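Local coordinates for mRNA-binding protein PUF3 (PDB 3K49) that binds, through its Pumilio-repeat domain, the 3'-UTRs of mRNAs, mostly those encoding mitochondrial proteins, and promotes deadenylation and decay of COX17 mRNA, at residues D211-P214 / Y215-D219; Y224-Q227 / Y228-Q232. One frame throughout, in Å; residues are numbered along the deposited sequence.

Interaction 1. Residues D211-P214 / Y215-D219; sequences DFIP and YLIQD
Phe212 and Tyr215 meet at the start of the short helix 213-218, which opens the sixth Pumilio repeat of an all-helical PUM-HD. Phe212 is the N-cap residue. Its carbonyl oxygen accepts the first regular helical bond, from Leu216 N at 3.0 Å and nearly straight. One residue on, Ile217 N bonds to Ile213 O at 2.8 Å. Pro214 suits the first turn, where a residue without an N-H costs the helix no bond.

Tyr215 can be followed outward. Its CB lies 3.6 Å from Phe212 O and also touches the carbonyl carbon of Pro214. CG stands anti to the carbonyl carbon (chi1 -49°), which turns the ring back toward the N-terminal end of the helix. CD1 thereby reaches both Phe212 O and Phe212 CD1, and Tyr215 CE1 comes to 3.6 Å from Phe212 CD1, near the plane of the phenylalanine ring. The two rings meet rim to rim with their planes 43° apart, neither covering the other's face; Asp211 CB instead sits over one face of Phe212. The ring of Tyr178, from helix 177-181, meets that of Phe212, and its side chain also touches Tyr215; aromatic residues suit this partly exposed seam because they offer broad apolar surface.

On another side of the helix the branched chains turn inward. Ile213 CG2 packs 3.5 Å from Ile217 CD1, and this pair faces helix 238-252. Leu216 uses CG and CD1 to touch Phe212 O, while its side chain packs against Ser181.

Gln218 folds its amide back: Gln218 NE2 donates to Pro214 O at 2.9 Å, approaching from above the carbonyl plane, with a bent N-H...O angle of 133°.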
ATOM      1  N   ASP A 211     -14.337 -12.072  13.349  1.00 53.43           N
ATOM      2  CA  ASP A 211     -14.509 -12.206  14.794  1.00 47.58           C
ATOM      3  C   ASP A 211     -13.601 -11.241  15.546  1.00 40.94           C
ATOM      4  O   ASP A 211     -13.589 -11.220  16.769  1.00 47.85           O
ATOM      5  CB  ASP A 211     -14.237 -13.646  15.266  1.00 45.46           C
ATOM      6  CG  ASP A 211     -15.307 -14.638  14.812  1.00 59.92           C
ATOM      7  OD1 ASP A 211     -15.033 -15.858  14.849  1.00 64.73           O
ATOM      8  OD2 ASP A 211     -16.418 -14.208  14.424  1.00 64.94           O
ATOM      9  N   PHE A 212     -12.867 -10.415  14.815  1.00 41.05           N
ATOM     10  CA  PHE A 212     -11.822  -9.599  15.422  1.00 43.91           C
ATOM     11  C   PHE A 212     -11.784  -8.143  14.979  1.00 42.70           C
ATOM     12  O   PHE A 212     -10.773  -7.474  15.178  1.00 40.81           O
ATOM     13  CB  PHE A 212     -10.467 -10.250  15.166  1.00 45.58           C
ATOM     14  CG  PHE A 212     -10.395 -11.660  15.667  1.00 62.16           C
ATOM     15  CD1 PHE A 212     -10.446 -11.928  17.038  1.00 58.70           C
ATOM     16  CD2 PHE A 212     -10.312 -12.720  14.783  1.00 53.42           C
ATOM     17  CE1 PHE A 212     -10.399 -13.234  17.519  1.00 54.61           C
ATOM     18  CE2 PHE A 212     -10.260 -14.031  15.251  1.00 59.99           C
ATOM     19  CZ  PHE A 212     -10.303 -14.288  16.624  1.00 65.36           C
ATOM     20  N   ILE A 213     -12.885  -7.657  14.408  1.00 40.86           N
ATOM     21  CA  ILE A 213     -12.966  -6.288  13.898  1.00 36.34           C
ATOM     22  C   ILE A 213     -12.556  -5.230  14.911  1.00 42.66           C
ATOM     23  O   ILE A 213     -11.879  -4.266  14.541  1.00 46.47           O
ATOM     24  CB  ILE A 213     -14.391  -5.934  13.450  1.00 36.15           C
ATOM     25  CG1 ILE A 213     -14.812  -6.796  12.264  1.00 36.20           C
ATOM     26  CG2 ILE A 213     -14.490  -4.454  13.114  1.00 41.04           C
ATOM     27  CD1 ILE A 213     -16.281  -6.680  11.916  1.00 59.99           C
ATOM     28  N   PRO A 214     -12.987  -5.382  16.187  1.00 43.44           N
ATOM     29  CA  PRO A 214     -12.522  -4.467  17.243  1.00 46.56           C
ATOM     30  C   PRO A 214     -10.995  -4.379  17.373  1.00 51.50           C
ATOM     31  O   PRO A 214     -10.469  -3.277  17.525  1.00 54.64           O
ATOM     32  CB  PRO A 214     -13.118  -5.064  18.523  1.00 47.84           C
ATOM     33  CG  PRO A 214     -14.356  -5.777  18.081  1.00 42.58           C
ATOM     34  CD  PRO A 214     -14.060  -6.281  16.666  1.00 45.41           C
ATOM     35  N   TYR A 215     -10.289  -5.504  17.327  1.00 51.70           N
ATOM     36  CA  TYR A 215      -8.831  -5.441  17.413  1.00 53.47           C
ATOM     37  C   TYR A 215      -8.253  -4.812  16.157  1.00 43.22           C
ATOM     38  O   TYR A 215      -7.371  -3.953  16.234  1.00 54.39           O
ATOM     39  CB  TYR A 215      -8.213  -6.819  17.645  1.00 50.93           C
ATOM     40  CG  TYR A 215      -8.868  -7.588  18.754  1.00 58.91           C
ATOM     41  CD1 TYR A 215      -9.751  -8.630  18.479  1.00 67.81           C
ATOM     42  CD2 TYR A 215      -8.627  -7.265  20.086  1.00 75.70           C
ATOM     43  CE1 TYR A 215     -10.371  -9.340  19.507  1.00 71.74           C
ATOM     44  CE2 TYR A 215      -9.238  -7.966  21.119  1.00 74.54           C
ATOM     45  CZ  TYR A 215     -10.108  -9.003  20.824  1.00 72.15           C
ATOM     46  OH  TYR A 215     -10.710  -9.699  21.845  1.00 76.55           O
ATOM     47  N   LEU A 216      -8.750  -5.241  15.002  1.00 42.31           N
ATOM     48  CA  LEU A 216      -8.262  -4.721  13.717  1.00 40.64           C
ATOM     49  C   LEU A 216      -8.424  -3.214  13.610  1.00 36.30           C
ATOM     50  O   LEU A 216      -7.519  -2.519  13.169  1.00 44.20           O
ATOM     51  CB  LEU A 216      -8.951  -5.415  12.546  1.00 37.07           C
ATOM     52  CG  LEU A 216      -8.648  -6.913  12.470  1.00 41.57           C
ATOM     53  CD1 LEU A 216      -9.776  -7.675  11.791  1.00 45.75           C
ATOM     54  CD2 LEU A 216      -7.325  -7.168  11.776  1.00 45.92           C
ATOM     55  N   ILE A 217      -9.569  -2.696  14.033  1.00 39.83           N
ATOM     56  CA  ILE A 217      -9.821  -1.267  13.893  1.00 36.06           C
ATOM     57  C   ILE A 217      -8.782  -0.418  14.630  1.00 39.18           C
ATOM     58  O   ILE A 217      -8.457   0.693  14.214  1.00 37.00           O
ATOM     59  CB  ILE A 217     -11.242  -0.913  14.338  1.00 45.06           C
ATOM     60  CG1 ILE A 217     -12.257  -1.478  13.343  1.00 38.45           C
ATOM     61  CG2 ILE A 217     -11.412   0.597  14.510  1.00 43.34           C
ATOM     62  CD1 ILE A 217     -13.708  -1.074  13.677  1.00 39.14           C
ATOM     63  N   GLN A 218      -8.247  -0.951  15.718  1.00 41.31           N
ATOM     64  CA  GLN A 218      -7.400  -0.153  16.588  1.00 44.64           C
ATOM     65  C   GLN A 218      -5.926  -0.481  16.439  1.00 43.47           C
ATOM     66  O   GLN A 218      -5.078   0.161  17.055  1.00 41.62           O
ATOM     67  CB  GLN A 218      -7.817  -0.342  18.046  1.00 53.18           C
ATOM     68  CG  GLN A 218      -9.277  -0.091  18.280  1.00 54.29           C
ATOM     69  CD  GLN A 218      -9.710  -0.487  19.663  1.00 55.50           C
ATOM     70  OE1 GLN A 218      -9.180   0.011  20.654  1.00 60.56           O
ATOM     71  NE2 GLN A 218     -10.692  -1.383  19.742  1.00 55.73           N
ATOM     72  N   ASP A 219      -5.626  -1.498  15.641  1.00 46.24           N
ATOM     73  CA  ASP A 219      -4.241  -1.858  15.340  1.00 37.04           C
ATOM     74  C   ASP A 219      -3.578  -0.906  14.338  1.00 37.32           C
ATOM     75  O   ASP A 219      -4.234  -0.362  13.437  1.00 37.63           O
ATOM     76  CB  ASP A 219      -4.181  -3.279  14.801  1.00 42.27           C
ATOM     77  CG  ASP A 219      -2.791  -3.843  14.837  1.00 60.39           C
ATOM     78  OD1 ASP A 219      -2.323  -4.327  13.785  1.00 57.18           O
ATOM     79  OD2 ASP A 219      -2.166  -3.781  15.922  1.00 72.75           O
TER

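Interaction 2. Residues Y224-Q227 / Y228-Q232; sequences YVIQ and YVLQQ. With nucleotides of chain B.
Tyr224 lies between two RNA bases of chain B, with adenine A6 lying over one face of its ring and U5 meeting its outer end. A6 C5 lies 3.4 Å above the plane of the Tyr224 ring, over the centre, and Tyr224 CD2 approaches A6 C6 equally closely. The phenol end, CZ and OH, reaches the uracil instead, with Tyr224 CZ 3.2 Å from U5 N3. An aromatic ring between bases together with a glutamine at the base edge is characteristic of uracil-reading Pumilio repeats. With an alanine in place of Tyr224, A6 is likely to lose the aromatic face it rests on, and U5 the ring that separates it from A6.

Gln227, one turn along, reads the uracil. Its chain is extended beyond CG (chi2 -175°), carrying Gln227 NE2 to U5 O4 in a nearly straight 2.6 Å hydrogen bond. NE2 also bonds to Asn223 O, which fixes the turn of the amide.

Behind these RNA-facing residues the helix is regular: Tyr228 N, Val229 N and Leu230 N bond to the carbonyls of Tyr224, Val225 and Ile226. At its end Gln232 NE2 folds back to Tyr228 O (3.2 Å), passing over the rim of one face of the Tyr228 ring.

Helix 222-230 is wedged between its neighbours: Val225 and Tyr228 pack on helix 186-196, Ile226, Val229 and Leu230 on helix 238-252, and Leu230 also on helix 264-274.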
ATOM      1  N   TYR A 224      -5.744  -0.482   8.337  1.00 39.45           N
ATOM      2  CA  TYR A 224      -5.710  -0.269   6.894  1.00 37.43           C
ATOM      3  C   TYR A 224      -6.536  -1.333   6.188  1.00 37.92           C
ATOM      4  O   TYR A 224      -7.210  -1.042   5.210  1.00 41.64           O
ATOM      5  CB  TYR A 224      -4.280  -0.263   6.370  1.00 33.53           C
ATOM      6  CG  TYR A 224      -3.499   0.961   6.785  1.00 37.58           C
ATOM      7  CD1 TYR A 224      -2.550   0.893   7.797  1.00 33.82           C
ATOM      8  CD2 TYR A 224      -3.714   2.189   6.168  1.00 36.08           C
ATOM      9  CE1 TYR A 224      -1.826   2.012   8.175  1.00 31.88           C
ATOM     10  CE2 TYR A 224      -2.998   3.313   6.539  1.00 31.80           C
ATOM     11  CZ  TYR A 224      -2.059   3.216   7.540  1.00 39.16           C
ATOM     12  OH  TYR A 224      -1.353   4.332   7.911  1.00 45.29           O
ATOM     13  N   VAL A 225      -6.486  -2.564   6.690  1.00 38.39           N
ATOM     14  CA  VAL A 225      -7.274  -3.644   6.108  1.00 35.04           C
ATOM     15  C   VAL A 225      -8.754  -3.320   6.242  1.00 47.34           C
ATOM     16  O   VAL A 225      -9.564  -3.614   5.349  1.00 43.10           O
ATOM     17  CB  VAL A 225      -7.003  -4.990   6.813  1.00 39.39           C
ATOM     18  CG1 VAL A 225      -7.834  -6.104   6.178  1.00 33.21           C
ATOM     19  CG2 VAL A 225      -5.530  -5.330   6.762  1.00 34.80           C
ATOM     20  N   ILE A 226      -9.105  -2.712   7.374  1.00 40.39           N
ATOM     21  CA  ILE A 226     -10.484  -2.322   7.615  1.00 43.60           C
ATOM     22  C   ILE A 226     -10.879  -1.258   6.594  1.00 45.11           C
ATOM     23  O   ILE A 226     -11.950  -1.315   6.000  1.00 47.20           O
ATOM     24  CB  ILE A 226     -10.699  -1.750   9.059  1.00 51.06           C
ATOM     25  CG1 ILE A 226     -10.391  -2.796  10.141  1.00 30.82           C
ATOM     26  CG2 ILE A 226     -12.109  -1.205   9.207  1.00 26.83           C
ATOM     27  CD1 ILE A 226     -11.118  -4.114   9.936  1.00 34.22           C
ATOM     28  N   GLN A 227     -10.005  -0.276   6.409  1.00 39.84           N
ATOM     29  CA  GLN A 227     -10.277   0.821   5.497  1.00 38.59           C
ATOM     30  C   GLN A 227     -10.470   0.334   4.076  1.00 45.14           C
ATOM     31  O   GLN A 227     -11.307   0.854   3.333  1.00 38.36           O
ATOM     32  CB  GLN A 227      -9.147   1.832   5.557  1.00 32.80           C
ATOM     33  CG  GLN A 227      -9.058   2.492   6.903  1.00 44.57           C
ATOM     34  CD  GLN A 227      -8.026   3.594   6.948  1.00 50.02           C
ATOM     35  OE1 GLN A 227      -8.198   4.654   6.335  1.00 48.43           O
ATOM     36  NE2 GLN A 227      -6.956   3.362   7.699  1.00 43.20           N
ATOM     37  N   TYR A 228      -9.703  -0.680   3.702  1.00 41.49           N
ATOM     38  CA  TYR A 228      -9.812  -1.215   2.359  1.00 40.96           C
ATOM     39  C   TYR A 228     -11.158  -1.898   2.181  1.00 42.01           C
ATOM     40  O   TYR A 228     -11.768  -1.774   1.131  1.00 43.62           O
ATOM     41  CB  TYR A 228      -8.669  -2.190   2.030  1.00 45.15           C
ATOM     42  CG  TYR A 228      -8.871  -2.848   0.688  1.00 50.43           C
ATOM     43  CD1 TYR A 228      -8.574  -2.169  -0.490  1.00 51.52           C
ATOM     44  CD2 TYR A 228      -9.404  -4.131   0.599  1.00 54.37           C
ATOM     45  CE1 TYR A 228      -8.778  -2.756  -1.715  1.00 55.16           C
ATOM     46  CE2 TYR A 228      -9.614  -4.729  -0.623  1.00 50.43           C
ATOM     47  CZ  TYR A 228      -9.304  -4.035  -1.779  1.00 60.70           C
ATOM     48  OH  TYR A 228      -9.508  -4.622  -3.008  1.00 65.84           O
ATOM     49  N   VAL A 229     -11.613  -2.628   3.198  1.00 39.84           N
ATOM     50  CA  VAL A 229     -12.944  -3.234   3.149  1.00 45.14           C
ATOM     51  C   VAL A 229     -14.050  -2.183   3.095  1.00 34.59           C
ATOM     52  O   VAL A 229     -15.018  -2.337   2.354  1.00 38.19           O
ATOM     53  CB  VAL A 229     -13.208  -4.134   4.357  1.00 50.29           C
ATOM     54  CG1 VAL A 229     -14.596  -4.732   4.255  1.00 40.62           C
ATOM     55  CG2 VAL A 229     -12.133  -5.222   4.453  1.00 46.59           C
ATOM     56  N   LEU A 230     -13.895  -1.113   3.870  1.00 34.43           N
ATOM     57  CA  LEU A 230     -14.876  -0.024   3.902  1.00 40.11           C
ATOM     58  C   LEU A 230     -15.066   0.660   2.553  1.00 49.55           C
ATOM     59  O   LEU A 230     -16.163   1.112   2.224  1.00 55.47           O
ATOM     60  CB  LEU A 230     -14.490   1.037   4.937  1.00 37.79           C
ATOM     61  CG  LEU A 230     -14.699   0.729   6.429  1.00 36.65           C
ATOM     62  CD1 LEU A 230     -14.168   1.870   7.274  1.00 33.89           C
ATOM     63  CD2 LEU A 230     -16.152   0.505   6.730  1.00 37.40           C
ATOM     64  N   GLN A 231     -13.996   0.763   1.776  1.00 48.17           N
ATOM     65  CA  GLN A 231     -14.078   1.546   0.555  1.00 55.53           C
ATOM     66  C   GLN A 231     -14.515   0.729  -0.646  1.00 53.17           C
ATOM     67  O   GLN A 231     -14.571   1.242  -1.759  1.00 66.32           O
ATOM     68  CB  GLN A 231     -12.751   2.216   0.261  1.00 55.30           C
ATOM     69  CG  GLN A 231     -11.848   1.389  -0.599  1.00 54.13           C
ATOM     70  CD  GLN A 231     -10.595   2.144  -0.954  1.00 66.27           C
ATOM     71  OE1 GLN A 231     -10.291   3.174  -0.342  1.00 68.19           O
ATOM     72  NE2 GLN A 231      -9.859   1.645  -1.948  1.00 63.19           N
ATOM     73  N   GLN A 232     -14.827  -0.541  -0.425  1.00 52.44           N
ATOM     74  CA  GLN A 232     -15.426  -1.356  -1.469  1.00 62.61           C
ATOM     75  C   GLN A 232     -16.859  -0.907  -1.745  1.00 69.54           C
ATOM     76  O   GLN A 232     -17.484  -0.250  -0.916  1.00 69.70           O
ATOM     77  CB  GLN A 232     -15.412  -2.822  -1.063  1.00 61.57           C
ATOM     78  CG  GLN A 232     -14.027  -3.366  -0.842  1.00 58.87           C
ATOM     79  CD  GLN A 232     -13.164  -3.242  -2.075  1.00 58.24           C
ATOM     80  OE1 GLN A 232     -13.489  -3.797  -3.117  1.00 67.47           O
ATOM     81  NE2 GLN A 232     -12.047  -2.526  -1.958  1.00 51.37           N
TER
ATOM     82  P     A B   6       3.085   6.696   8.573  1.00 70.31           P
ATOM     83  OP1   A B   6       4.472   7.163   8.818  1.00 71.59           O
ATOM     84  OP2   A B   6       2.268   7.357   7.523  1.00 51.37           O
ATOM     85  O5'   A B   6       3.141   5.139   8.227  1.00 54.90           O
ATOM     86  C5'   A B   6       3.592   4.200   9.189  1.00 49.13           C
ATOM     87  C4'   A B   6       3.477   2.788   8.639  1.00 60.43           C
ATOM     88  O4'   A B   6       2.094   2.475   8.329  1.00 55.49           O
ATOM     89  C3'   A B   6       4.186   2.505   7.317  1.00 62.80           C
ATOM     90  O3'   A B   6       5.587   2.329   7.520  1.00 71.57           O
ATOM     91  C2'   A B   6       3.507   1.207   6.889  1.00 56.74           C
ATOM     92  O2'   A B   6       3.999   0.078   7.582  1.00 61.19           O
ATOM     93  C1'   A B   6       2.073   1.452   7.335  1.00 53.43           C
ATOM     94  N9    A B   6       1.174   1.869   6.265  1.00 39.44           N
ATOM     95  C8    A B   6       1.016   3.127   5.732  1.00 39.92           C
ATOM     96  N7    A B   6       0.099   3.190   4.793  1.00 43.17           N
ATOM     97  C5    A B   6      -0.370   1.882   4.704  1.00 35.62           C
ATOM     98  C6    A B   6      -1.364   1.286   3.895  1.00 37.67           C
ATOM     99  N6    A B   6      -2.071   1.964   2.983  1.00 31.87           N
ATOM    100  N1    A B   6      -1.599  -0.031   4.056  1.00 33.14           N
ATOM    101  C2    A B   6      -0.871  -0.699   4.966  1.00 43.16           C
ATOM    102  N3    A B   6       0.093  -0.253   5.779  1.00 40.03           N
ATOM    103  C4    A B   6       0.291   1.061   5.595  1.00 34.32           C
ATOM    104  P     U B   5       1.251  11.321  12.295  1.00 76.46           P
ATOM    105  OP1   U B   5       2.550  10.925  12.885  1.00 58.97           O
ATOM    106  OP2   U B   5       1.204  12.156  11.068  1.00 61.17           O
ATOM    107  O5'   U B   5       0.390  10.010  12.009  1.00 84.45           O
ATOM    108  C5'   U B   5       0.570   9.275  10.813  1.00 67.48           C
ATOM    109  C4'   U B   5       0.479   7.801  11.127  1.00 63.40           C
ATOM    110  O4'   U B   5      -0.896   7.451  11.390  1.00 66.16           O
ATOM    111  C3'   U B   5       0.880   6.848  10.022  1.00 57.64           C
ATOM    112  O3'   U B   5       2.303   6.736   9.987  1.00 64.98           O
ATOM    113  C2'   U B   5       0.230   5.563  10.516  1.00 55.05           C
ATOM    114  O2'   U B   5       0.995   4.974  11.542  1.00 56.19           O
ATOM    115  C1'   U B   5      -1.089   6.083  11.103  1.00 61.12           C
ATOM    116  N1    U B   5      -2.260   5.956  10.211  1.00 46.56           N
ATOM    117  C2    U B   5      -3.015   4.813  10.301  1.00 46.28           C
ATOM    118  O2    U B   5      -2.756   3.913  11.078  1.00 43.30           O
ATOM    119  N3    U B   5      -4.089   4.754   9.444  1.00 37.82           N
ATOM    120  C4    U B   5      -4.461   5.695   8.521  1.00 43.35           C
ATOM    121  O4    U B   5      -5.419   5.474   7.788  1.00 54.69           O
ATOM    122  C5    U B   5      -3.627   6.858   8.486  1.00 43.24           C
ATOM    123  C6    U B   5      -2.583   6.948   9.314  1.00 47.61           C
TER

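Interactions 1 and 2 occupy successive helices, 213-218 and 222-230, of the sixth Pumilio repeat. They meet directly: Leu216 CB lies 3.6 Å from Ile226 CD1, and Ile217 CG1 packs on Ile226 CG1, so apolar branches join the two helices. Interaction 1 is only partly buried, its aromatic pair partly open to solvent, while 224-232 is a mostly buried contact whose helix carries the RNA-binding residues. Glutamines mark the difference in chemistry. In 211-219 a glutamine amide is spent on the protein's own carbonyl near a helix end; in 224-232 one does likewise, whereas the amide of Gln227 is shared between a backbone carbonyl and an RNA base.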